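Local coordinates for phosphonomutase (Burkholderia cenocepacia J2315, PDB 4MG4), which is named as a phosphonomutase and belongs to the phosphoenolpyruvate phosphomutase family, whose members are built on a closed, TIM-type beta/alpha barrel, at residues A[118-124]-A[156-162]; A[184-188]-A[213-217]. All coordinates share one frame; numbering follows the deposited sequence.

Contact 1 of 2, residues A[118-124]-A[156-162]; sequences GCNLEDS and FINARTD
Glu122 and Arg160 run side by side from neighbouring parallel strands, and their flat ends stack with planes 17° apart. The carboxylate lies over one guanidinium face, with Glu122 OE2 3.4 Å from Arg160 NE. That oxygen sits far off the guanidinium plane, so the salt bridge is electrostatic and not a hydrogen bond. The in-plane edge of the guanidinium goes to Asp162 instead. Arg160 NE meets the syn lone pair of Asp162 OD1 at 2.8 Å, and the hydrogen bond is nearly straight (166°). Asp162 OD2 sits 2.5 Å from Glu122 OE2. Ser124 OG donates to the same Asp162 OD2.

Asp123 closes the end of the pair like a fork. Its OD1 takes the backbone N of Asp162 at 2.9 Å, and its OD2 takes Thr161 OG1 at 2.8 Å, both on the syn side. With CG between the backbone N and the carbonyl carbon (chi1 67°), the carboxylate faces Thr161 and Asp162. Tyr187 also bonds OD2.

Further down the strands, Asn158 ND2 donates to Asn120 OD1 at 3.1 Å, from above that carbonyl plane. Asn158 ND2 has a second acceptor in Asn218. Water 1 bridges Asn120 ND2 and Arg160 NH1, which ties the two polar groups together.

The backbone ladder from Gly118-Phe156 to Glu122-Arg160 sets this register. It joins two strands of the barrel, linked by helix 134-150 in a beta-alpha-beta unit. Asn120, Glu122, Asn158 and Arg160 share one sheet face, while Cys119, Leu121, Ile157 and Ala159 take the other, with Ile157 and Ala159 against the helix. The chemistry implies a charge network at the C-terminal strand ends, with Asp162 buried and Glu122 and Arg160 partly exposed. The positive charge of Arg160 probably offsets the close approach of the two acidic groups.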
loop_
_atom_site.group_PDB
_atom_site.type_symbol
_atom_site.label_atom_id
_atom_site.label_comp_id
_atom_site.label_asym_id
_atom_site.label_seq_id
_atom_site.Cartn_x
_atom_site.Cartn_y
_atom_site.Cartn_z
ATOM N N GLY A 118 -9.247 1.146 -19.687
ATOM C CA GLY A 118 -9.919 2.428 -19.702
ATOM C C GLY A 118 -9.244 3.394 -18.774
ATOM O O GLY A 118 -8.227 3.037 -18.108
ATOM N N CYS A 119 -9.759 4.622 -18.728
ATOM C CA CYS A 119 -9.198 5.652 -17.895
ATOM C C CYS A 119 -10.238 6.635 -17.413
ATOM O O CYS A 119 -11.366 6.704 -17.939
ATOM C CB CYS A 119 -8.065 6.428 -18.581
ATOM S SG CYS A 119 -8.638 7.444 -19.955
ATOM N N ASN A 120 -9.865 7.386 -16.379
ATOM C CA ASN A 120 -10.517 8.669 -16.108
ATOM C C ASN A 120 -9.584 9.776 -16.578
ATOM O O ASN A 120 -8.353 9.737 -16.286
ATOM C CB ASN A 120 -10.764 8.931 -14.645
ATOM C CG ASN A 120 -12.001 8.217 -14.114
ATOM O OD1 ASN A 120 -12.474 7.237 -14.691
ATOM N ND2 ASN A 120 -12.526 8.723 -13.001
ATOM N N LEU A 121 -10.159 10.732 -17.311
ATOM C CA LEU A 121 -9.386 11.883 -17.835
ATOM C C LEU A 121 -10.174 13.125 -17.477
ATOM O O LEU A 121 -11.337 13.247 -17.860
ATOM C CB LEU A 121 -9.215 11.774 -19.364
ATOM C CG LEU A 121 -8.422 12.846 -20.100
ATOM C CD1 LEU A 121 -7.000 12.881 -19.582
ATOM C CD2 LEU A 121 -8.456 12.517 -21.578
ATOM N N GLU A 122 -9.549 14.024 -16.733
ATOM C CA GLU A 122 -10.182 15.143 -16.085
ATOM C C GLU A 122 -9.891 16.467 -16.804
ATOM O O GLU A 122 -8.775 16.684 -17.332
ATOM C CB GLU A 122 -9.601 15.179 -14.659
ATOM C CG GLU A 122 -10.219 16.113 -13.679
ATOM C CD GLU A 122 -9.597 15.915 -12.279
ATOM O OE1 GLU A 122 -8.901 14.869 -12.103
ATOM O OE2 GLU A 122 -9.888 16.729 -11.364
ATOM N N ASP A 123 -10.848 17.395 -16.721
ATOM C CA ASP A 123 -10.838 18.625 -17.501
ATOM C C ASP A 123 -10.334 19.865 -16.744
ATOM O O ASP A 123 -10.655 20.971 -17.116
ATOM C CB ASP A 123 -12.219 18.850 -18.129
ATOM C CG ASP A 123 -13.317 19.151 -17.140
ATOM O OD1 ASP A 123 -13.095 19.112 -15.907
ATOM O OD2 ASP A 123 -14.443 19.379 -17.630
ATOM N N SER A 124 -9.530 19.654 -15.713
ATOM C CA SER A 124 -9.001 20.746 -14.936
ATOM C C SER A 124 -7.492 20.838 -15.139
ATOM O O SER A 124 -6.806 19.885 -15.549
ATOM C CB SER A 124 -9.339 20.565 -13.468
ATOM O OG SER A 124 -8.779 19.363 -13.005
ATOM N N PHE A 156 -12.156 2.316 -22.631
ATOM C CA PHE A 156 -13.235 3.177 -22.130
ATOM C C PHE A 156 -12.642 4.476 -21.551
ATOM O O PHE A 156 -11.989 4.490 -20.470
ATOM C CB PHE A 156 -14.047 2.400 -21.113
ATOM C CG PHE A 156 -15.366 3.023 -20.753
ATOM C CD1 PHE A 156 -15.425 4.134 -19.895
ATOM C CD2 PHE A 156 -16.535 2.493 -21.227
ATOM C CE1 PHE A 156 -16.646 4.723 -19.563
ATOM C CE2 PHE A 156 -17.761 3.101 -20.895
ATOM C CZ PHE A 156 -17.806 4.205 -20.086
ATOM N N ILE A 157 -12.927 5.587 -22.223
ATOM C CA ILE A 157 -12.522 6.924 -21.752
ATOM C C ILE A 157 -13.657 7.522 -20.959
ATOM O O ILE A 157 -14.687 7.881 -21.510
ATOM C CB ILE A 157 -12.097 7.865 -22.926
ATOM C CG1 ILE A 157 -10.886 7.246 -23.661
ATOM C CG2 ILE A 157 -11.738 9.240 -22.403
ATOM C CD1 ILE A 157 -10.539 7.983 -24.950
ATOM N N ASN A 158 -13.463 7.577 -19.653
ATOM C CA ASN A 158 -14.453 8.153 -18.733
ATOM C C ASN A 158 -14.004 9.605 -18.524
ATOM O O ASN A 158 -13.031 9.860 -17.861
ATOM C CB ASN A 158 -14.461 7.373 -17.425
ATOM C CG ASN A 158 -15.672 7.652 -16.553
ATOM O OD1 ASN A 158 -16.780 7.866 -17.041
ATOM N ND2 ASN A 158 -15.478 7.534 -15.240
ATOM N N ALA A 159 -14.712 10.570 -19.131
ATOM C CA ALA A 159 -14.345 11.981 -19.087
ATOM C C ALA A 159 -14.904 12.590 -17.829
ATOM O O ALA A 159 -16.126 12.632 -17.642
ATOM C CB ALA A 159 -14.885 12.758 -20.318
ATOM N N ARG A 160 -14.006 12.991 -16.931
ATOM C CA ARG A 160 -14.361 13.625 -15.689
ATOM C C ARG A 160 -14.458 15.122 -15.899
ATOM O O ARG A 160 -13.570 15.740 -16.484
ATOM C CB ARG A 160 -13.252 13.360 -14.681
ATOM C CG ARG A 160 -13.486 14.104 -13.393
ATOM C CD ARG A 160 -12.517 13.682 -12.303
ATOM N NE ARG A 160 -12.544 14.636 -11.218
ATOM C CZ ARG A 160 -12.164 14.374 -9.951
ATOM N NH1 ARG A 160 -11.761 13.155 -9.603
ATOM N NH2 ARG A 160 -12.234 15.340 -9.028
ATOM N N THR A 161 -15.563 15.688 -15.474
ATOM C CA THR A 161 -15.717 17.144 -15.483
ATOM C C THR A 161 -15.797 17.646 -14.060
ATOM O O THR A 161 -16.477 17.037 -13.222
ATOM C CB THR A 161 -16.909 17.669 -16.317
ATOM O OG1 THR A 161 -16.859 19.091 -16.315
ATOM C CG2 THR A 161 -18.258 17.209 -15.833
ATOM N N ASP A 162 -15.055 18.715 -13.782
ATOM C CA ASP A 162 -15.033 19.278 -12.439
ATOM C C ASP A 162 -15.999 20.425 -12.192
ATOM O O ASP A 162 -15.864 21.109 -11.178
ATOM C CB ASP A 162 -13.612 19.648 -12.096
ATOM C CG ASP A 162 -12.755 18.446 -11.759
ATOM O OD1 ASP A 162 -13.261 17.356 -11.428
ATOM O OD2 ASP A 162 -11.524 18.596 -11.801
HETATM O O HOH W 1 -11.151 10.782 -11.361
HETATM O O HOH W 2 -12.279 15.371 -19.279
#

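Contact 2 of 2, residues A[184-188]-A[213-217]; sequences ARAYA and SPLPV
Pro214 meets the methyl groups of Ala184 and Ala188, one helical turn apart on helix 174-190, and Leu215 meets that of Ala188. The proline ring lies against the turn between them. Its CD comes to 3.9 Å from Ala184 CB, and its CG to 3.9 Å from Ala188 CB. The same CG approaches the backbone, 3.6 Å from Ala184 O. That oxygen already accepts the helical bond from Ala188 N, so the ring packs beside a carbonyl whose polar need is met.

Leu215 brings its branched end to Ala188. Its CG, CD1 and CD2 all lie 3.9 Å from Ala188 CB, which therefore faces the fork of the leucine. With CG anti to the carbonyl carbon (chi1 -65°) and an extended chi2, the side chain reaches the helix beside the proline ring. Ala188 CB thus touches both residues. Arg185, exposed, passes more loosely, its CG 4.3 Å from Pro214 CG.

The loop has a polar tie of its own. Ser213 OG donates to Leu215 O at 2.7 Å, in the carbonyl plane and on a lone pair. This bond spans Pro214 within the loop.

The contact is apolar and lies near the surface. It sets helix 174-190 against the loop between helix 203-212 and strand 217-220, with Ala184 also touching strand 194-196 through Leu195.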
loop_
_atom_site.group_PDB
_atom_site.type_symbol
_atom_site.label_atom_id
_atom_site.label_comp_id
_atom_site.label_asym_id
_atom_site.label_seq_id
_atom_site.Cartn_x
_atom_site.Cartn_y
_atom_site.Cartn_z
ATOM N N ALA A 184 -20.420 17.697 -21.503
ATOM C CA ALA A 184 -20.682 16.296 -21.829
ATOM C C ALA A 184 -20.910 16.088 -23.325
ATOM O O ALA A 184 -20.369 15.147 -23.926
ATOM C CB ALA A 184 -21.869 15.802 -21.044
ATOM N N ARG A 185 -21.659 16.990 -23.943
ATOM C CA ARG A 185 -21.868 16.889 -25.392
ATOM C C ARG A 185 -20.570 17.062 -26.189
ATOM O O ARG A 185 -20.326 16.326 -27.168
ATOM C CB ARG A 185 -22.952 17.868 -25.855
ATOM C CG ARG A 185 -24.354 17.536 -25.378
ATOM C CD ARG A 185 -25.418 18.414 -26.022
ATOM N NE ARG A 185 -25.301 19.808 -25.668
ATOM C CZ ARG A 185 -25.820 20.391 -24.591
ATOM N NH1 ARG A 185 -26.583 19.723 -23.742
ATOM N NH2 ARG A 185 -25.619 21.689 -24.398
ATOM N N ALA A 186 -19.754 18.012 -25.801
ATOM C CA ALA A 186 -18.473 18.228 -26.475
ATOM C C ALA A 186 -17.556 17.018 -26.276
ATOM O O ALA A 186 -16.876 16.586 -27.195
ATOM C CB ALA A 186 -17.792 19.495 -25.965
ATOM N N TYR A 187 -17.521 16.517 -25.043
ATOM C CA TYR A 187 -16.662 15.380 -24.741
ATOM C C TYR A 187 -17.107 14.092 -25.436
ATOM O O TYR A 187 -16.265 13.355 -25.952
ATOM C CB TYR A 187 -16.559 15.157 -23.210
ATOM C CG TYR A 187 -16.010 16.325 -22.444
ATOM C CD1 TYR A 187 -15.464 17.433 -23.051
ATOM C CD2 TYR A 187 -16.016 16.315 -21.051
ATOM C CE1 TYR A 187 -14.999 18.530 -22.302
ATOM C CE2 TYR A 187 -15.560 17.370 -20.313
ATOM C CZ TYR A 187 -15.024 18.499 -20.926
ATOM O OH TYR A 187 -14.587 19.576 -20.162
ATOM N N ALA A 188 -18.409 13.844 -25.504
ATOM C CA ALA A 188 -18.927 12.744 -26.292
ATOM C C ALA A 188 -18.559 12.854 -27.781
ATOM O O ALA A 188 -18.122 11.907 -28.377
ATOM C CB ALA A 188 -20.418 12.684 -26.153
ATOM N N SER A 213 -27.899 13.255 -20.524
ATOM C CA SER A 213 -26.493 12.992 -20.875
ATOM C C SER A 213 -26.372 12.162 -22.070
ATOM O O SER A 213 -27.078 11.117 -22.203
ATOM C CB SER A 213 -25.768 12.264 -19.729
ATOM O OG SER A 213 -24.446 11.953 -20.095
ATOM N N PRO A 214 -25.416 12.521 -22.968
ATOM C CA PRO A 214 -25.168 11.697 -24.110
ATOM C C PRO A 214 -24.380 10.422 -23.780
ATOM O O PRO A 214 -24.232 9.576 -24.634
ATOM C CB PRO A 214 -24.316 12.609 -25.017
ATOM C CG PRO A 214 -23.638 13.540 -24.077
ATOM C CD PRO A 214 -24.605 13.763 -22.963
ATOM N N LEU A 215 -23.905 10.297 -22.533
ATOM C CA LEU A 215 -23.034 9.210 -22.142
ATOM C C LEU A 215 -23.487 8.597 -20.820
ATOM O O LEU A 215 -24.041 9.314 -19.984
ATOM C CB LEU A 215 -21.640 9.770 -21.923
ATOM C CG LEU A 215 -20.959 10.319 -23.163
ATOM C CD1 LEU A 215 -19.659 10.967 -22.739
ATOM C CD2 LEU A 215 -20.734 9.246 -24.248
ATOM N N PRO A 216 -23.134 7.332 -20.569
ATOM C CA PRO A 216 -23.384 6.751 -19.240
ATOM C C PRO A 216 -22.789 7.560 -18.118
ATOM O O PRO A 216 -21.619 7.977 -18.216
ATOM C CB PRO A 216 -22.711 5.394 -19.254
ATOM C CG PRO A 216 -22.052 5.299 -20.573
ATOM C CD PRO A 216 -22.519 6.360 -21.487
ATOM N N VAL A 217 -23.587 7.803 -17.098
ATOM C CA VAL A 217 -23.187 8.714 -16.030
ATOM C C VAL A 217 -22.592 7.999 -14.840
ATOM O O VAL A 217 -23.155 7.025 -14.287
ATOM C CB VAL A 217 -24.387 9.555 -15.581
ATOM C CG1 VAL A 217 -24.100 10.439 -14.393
ATOM C CG2 VAL A 217 -24.872 10.438 -16.730
#

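The two contacts lie at different depths of one barrel, with centres 11 Å apart. Contact 1 pairs two strands, its centre about 6 Å from the centre of the chain. Contact 2 lies in the outer layer, its centre about 15 Å from that point. Strand 156-160 and helix 174-190 follow each other in the chain. The contacts are in series, contact 1 closing before contact 2 opens. Tyr187 joins them directly. Its OH is 2.5 Å from Asp123 OD2, a probable hydrogen bond, and its CD2 packs 3.8 Å from Ala159 CB. Through Tyr187 the helix thus reaches strand 156-160 and the loop after strand 118-122, while Ala184 and Ala188 meet residues 213-217.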